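Local atomic coordinates of ureidoglycolate hydrolase (Arabidopsis thaliana, PDB entry 4PXE), a protein that hydrolyses (S)-ureidoglycolate to glyoxylate, ammonium and carbon dioxide in plant purine breakdown, working as a manganese-dependent homodimer. Residues L234-E239 with L302-R307. Residues are numbered along the deposited sequence; the frame is centred on the assembly and turned at random.
Sequences LKVEFE and LEIDTR. With GLV (glyoxylic acid), chain E.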
ATOM      1  N   LEU A 234      15.738   4.526  -7.926  1.00 14.04           N
ATOM      2  CA  LEU A 234      14.862   5.145  -8.904  1.00 14.80           C
ATOM      3  C   LEU A 234      13.432   5.155  -8.375  1.00 16.94           C
ATOM      4  O   LEU A 234      13.014   4.223  -7.688  1.00 17.11           O
ATOM      5  CB  LEU A 234      14.872   4.328 -10.199  1.00 17.38           C
ATOM      6  CG  LEU A 234      16.176   3.749 -10.754  1.00 18.19           C
ATOM      7  CD1 LEU A 234      15.902   2.872 -11.963  1.00 24.54           C
ATOM      8  CD2 LEU A 234      17.111   4.879 -11.131  1.00 23.66           C
ATOM      9  N   LYS A 235      12.694   6.210  -8.701  1.00 15.98           N
ATOM     10  CA  LYS A 235      11.250   6.259  -8.481  1.00 15.35           C
ATOM     11  C   LYS A 235      10.567   6.346  -9.836  1.00 15.82           C
ATOM     12  O   LYS A 235      10.925   7.188 -10.660  1.00 15.48           O
ATOM     13  CB  LYS A 235      10.866   7.498  -7.682  1.00 20.63           C
ATOM     14  CG  LYS A 235      10.980   7.364  -6.184  1.00 28.05           C
ATOM     15  CD  LYS A 235       9.981   8.290  -5.492  1.00 35.01           C
ATOM     16  CE  LYS A 235      10.263   9.757  -5.802  1.00 37.66           C
ATOM     17  NZ  LYS A 235       9.267  10.657  -5.141  1.00 37.75           N
ATOM     18  N   VAL A 236       9.569   5.494 -10.060  1.00 14.17           N
ATOM     19  CA  VAL A 236       8.873   5.442 -11.335  1.00 13.16           C
ATOM     20  C   VAL A 236       7.374   5.435 -11.105  1.00 15.75           C
ATOM     21  O   VAL A 236       6.871   4.731 -10.223  1.00 15.40           O
ATOM     22  CB  VAL A 236       9.274   4.186 -12.134  1.00 15.22           C
ATOM     23  CG1 VAL A 236       8.599   4.163 -13.495  1.00 18.17           C
ATOM     24  CG2 VAL A 236      10.797   4.122 -12.294  1.00 17.67           C
ATOM     25  N   GLU A 237       6.658   6.238 -11.883  1.00 15.24           N
ATOM     26  CA  GLU A 237       5.203   6.195 -11.861  1.00 13.63           C
ATOM     27  C   GLU A 237       4.621   6.084 -13.259  1.00 17.06           C
ATOM     28  O   GLU A 237       5.112   6.708 -14.205  1.00 15.44           O
ATOM     29  CB  GLU A 237       4.616   7.410 -11.134  1.00 15.86           C
ATOM     30  CG  GLU A 237       5.042   7.489  -9.676  1.00 17.15           C
ATOM     31  CD  GLU A 237       4.219   8.463  -8.857  1.00 28.17           C
ATOM     32  OE1 GLU A 237       3.552   9.345  -9.448  1.00 28.84           O
ATOM     33  OE2 GLU A 237       4.242   8.343  -7.612  1.00 29.96           O
ATOM     34  N   PHE A 238       3.580   5.267 -13.377  1.00 14.04           N
ATOM     35  CA  PHE A 238       2.799   5.154 -14.602  1.00 13.09           C
ATOM     36  C   PHE A 238       1.384   5.656 -14.328  1.00 16.14           C
ATOM     37  O   PHE A 238       0.858   5.444 -13.235  1.00 15.25           O
ATOM     38  CB  PHE A 238       2.701   3.700 -15.055  1.00 14.94           C
ATOM     39  CG  PHE A 238       4.008   3.087 -15.483  1.00 14.34           C
ATOM     40  CD1 PHE A 238       4.554   3.372 -16.729  1.00 15.55           C
ATOM     41  CD2 PHE A 238       4.656   2.180 -14.658  1.00 14.36           C
ATOM     42  CE1 PHE A 238       5.731   2.775 -17.132  1.00 15.53           C
ATOM     43  CE2 PHE A 238       5.837   1.577 -15.061  1.00 14.92           C
ATOM     44  CZ  PHE A 238       6.372   1.876 -16.295  1.00 15.62           C
ATOM     45  N   GLU A 239       0.775   6.319 -15.312  1.00 14.88           N
ATOM     46  CA  GLU A 239      -0.620   6.756 -15.186  1.00 15.72           C
ATOM     47  C   GLU A 239      -1.481   6.257 -16.337  1.00 14.33           C
ATOM     48  O   GLU A 239      -1.074   6.324 -17.501  1.00 15.42           O
ATOM     49  CB  GLU A 239      -0.706   8.289 -15.106  1.00 16.51           C
ATOM     50  CG  GLU A 239      -0.239   8.873 -13.777  1.00 18.50           C
ATOM     51  CD  GLU A 239      -0.197  10.394 -13.768  1.00 26.69           C
ATOM     52  OE1 GLU A 239      -0.303  10.998 -14.853  1.00 28.09           O
ATOM     53  OE2 GLU A 239      -0.043  10.980 -12.674  1.00 31.55           O
ATOM     54  N   LEU A 302       6.571   2.663  -8.349  1.00 13.61           N
ATOM     55  CA  LEU A 302       7.634   1.702  -8.038  1.00 12.74           C
ATOM     56  C   LEU A 302       8.832   2.426  -7.480  1.00 13.62           C
ATOM     57  O   LEU A 302       9.160   3.530  -7.918  1.00 14.08           O
ATOM     58  CB  LEU A 302       8.130   0.978  -9.287  1.00 15.57           C
ATOM     59  CG  LEU A 302       7.158   0.211 -10.159  1.00 15.11           C
ATOM     60  CD1 LEU A 302       6.577   1.169 -11.185  1.00 16.43           C
ATOM     61  CD2 LEU A 302       7.851  -0.975 -10.826  1.00 16.53           C
ATOM     62  N   GLU A 303       9.509   1.793  -6.529  1.00 12.01           N
ATOM     63  CA  GLU A 303      10.808   2.280  -6.092  1.00 13.10           C
ATOM     64  C   GLU A 303      11.797   1.142  -6.261  1.00 14.63           C
ATOM     65  O   GLU A 303      11.575   0.023  -5.779  1.00 14.12           O
ATOM     66  CB  GLU A 303      10.753   2.810  -4.656  1.00 14.36           C
ATOM     67  CG  GLU A 303       9.678   3.863  -4.509  1.00 16.64           C
ATOM     68  CD  GLU A 303       9.716   4.606  -3.193  1.00 20.24           C
ATOM     69  OE1 GLU A 303      10.772   4.621  -2.524  1.00 21.96           O
ATOM     70  OE2 GLU A 303       8.677   5.191  -2.830  1.00 22.09           O
ATOM     71  N   ILE A 304      12.877   1.444  -6.976  1.00 13.89           N
ATOM     72  CA  ILE A 304      13.806   0.451  -7.482  1.00 13.85           C
ATOM     73  C   ILE A 304      15.192   0.720  -6.924  1.00 14.66           C
ATOM     74  O   ILE A 304      15.661   1.854  -6.952  1.00 14.09           O
ATOM     75  CB  ILE A 304      13.871   0.527  -9.018  1.00 13.04           C
ATOM     76  CG1 ILE A 304      12.471   0.317  -9.619  1.00 16.55           C
ATOM     77  CG2 ILE A 304      14.851  -0.499  -9.572  1.00 16.46           C
ATOM     78  CD1 ILE A 304      12.376   0.608 -11.127  1.00 15.76           C
ATOM     79  N   ASP A 305      15.834  -0.330  -6.409  1.00 11.78           N
ATOM     80  CA  ASP A 305      17.178  -0.249  -5.843  1.00 11.69           C
ATOM     81  C   ASP A 305      18.074  -1.033  -6.792  1.00 12.72           C
ATOM     82  O   ASP A 305      17.743  -2.145  -7.173  1.00 13.58           O
ATOM     83  CB  ASP A 305      17.157  -0.888  -4.445  1.00 12.87           C
ATOM     84  CG  ASP A 305      18.521  -0.944  -3.793  1.00 14.86           C
ATOM     85  OD1 ASP A 305      19.366  -1.754  -4.226  1.00 14.05           O
ATOM     86  OD2 ASP A 305      18.729  -0.200  -2.823  1.00 13.87           O
ATOM     87  N   THR A 306      19.205  -0.462  -7.199  1.00 14.00           N
ATOM     88  CA  THR A 306      20.145  -1.240  -8.011  1.00 14.70           C
ATOM     89  C   THR A 306      21.581  -0.841  -7.705  1.00 14.00           C
ATOM     90  O   THR A 306      21.871   0.331  -7.455  1.00 14.52           O
ATOM     91  CB  THR A 306      19.821  -1.183  -9.535  1.00 15.26           C
ATOM     92  OG1 THR A 306      20.610  -2.150 -10.245  1.00 17.29           O
ATOM     93  CG2 THR A 306      20.033   0.206 -10.113  1.00 18.45           C
ATOM     94  N   ARG A 307      22.463  -1.837  -7.665  1.00 13.88           N
ATOM     95  CA  ARG A 307      23.854  -1.607  -7.248  1.00 12.38           C
ATOM     96  C   ARG A 307      24.809  -2.547  -7.955  1.00 13.74           C
ATOM     97  O   ARG A 307      24.414  -3.592  -8.464  1.00 15.22           O
ATOM     98  CB  ARG A 307      24.038  -1.812  -5.727  1.00 14.45           C
ATOM     99  CG  ARG A 307      22.818  -1.439  -4.882  1.00 15.14           C
ATOM    100  CD  ARG A 307      23.046  -1.706  -3.416  1.00 14.33           C
ATOM    101  NE  ARG A 307      21.774  -1.584  -2.707  1.00 13.59           N
ATOM    102  CZ  ARG A 307      21.659  -1.522  -1.384  1.00 12.92           C
ATOM    103  NH1 ARG A 307      22.743  -1.593  -0.612  1.00 12.87           N
ATOM    104  NH2 ARG A 307      20.463  -1.413  -0.819  1.00 13.77           N
TER
HETATM  105  C1  GLV E 503      21.237   0.320   3.684  1.00 15.82           C
HETATM  106  O1  GLV E 503      22.464   0.612   4.259  1.00 16.76           O
HETATM  107  C2  GLV E 503      21.324  -0.509   2.451  1.00 13.91           C
HETATM  108  O2  GLV E 503      22.469  -0.879   2.036  1.00 13.73           O
HETATM  109  O3  GLV E 503      20.264  -0.834   1.838  1.00 14.59           O
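The CD1 methyl of Leu302 is the bump that fills the hollow between Val236 and Phe238, 4.2 Å from Val236 CB and 4.0 Å from Phe238 CE2, approaching the ring obliquely. Next to it, with CG1 anti to the carbonyl carbon (chi1 -58°), Ile304 sends its CD1 to 4.0 Å from Val236 CG2, while its CB faces Leu234 CB. Branched and aromatic side chains suit this face, because helices 256-272 and 311-332 pack on it. Here antiparallel strands of the dimerization region in an M20-family amidohydrolase pair through two hydrogen-bonded pairs, Leu234 with Ile304 and Val236 with Leu302; the straightest bond runs from Leu302 N to Val236 O, 2.8 Å at 173°. On the other face the aliphatic stems of Lys235 and Glu303 lie side by side, CG to CG 4.1 Å, their charged ends reaching beyond, and the Glu303 carboxylate turns to His301. Farther along 302-307, Asp305 grips Arg307 side-on, OD1 taking NE at 2.9 Å and OD2 taking NH2, which fixes the planar guanidinium for glyoxylate. Arg307 NH1 then holds O2 of the glyoxylate at 2.8 Å and Arg307 NH2 holds O3 at 2.7 Å. A methionine in place of Arg307 would probably leave both the glyoxylate carboxylate and the buried Asp305 without their cationic mate. Asn294 of the second subunit and the backbone N of Tyr377 also bind the ligand.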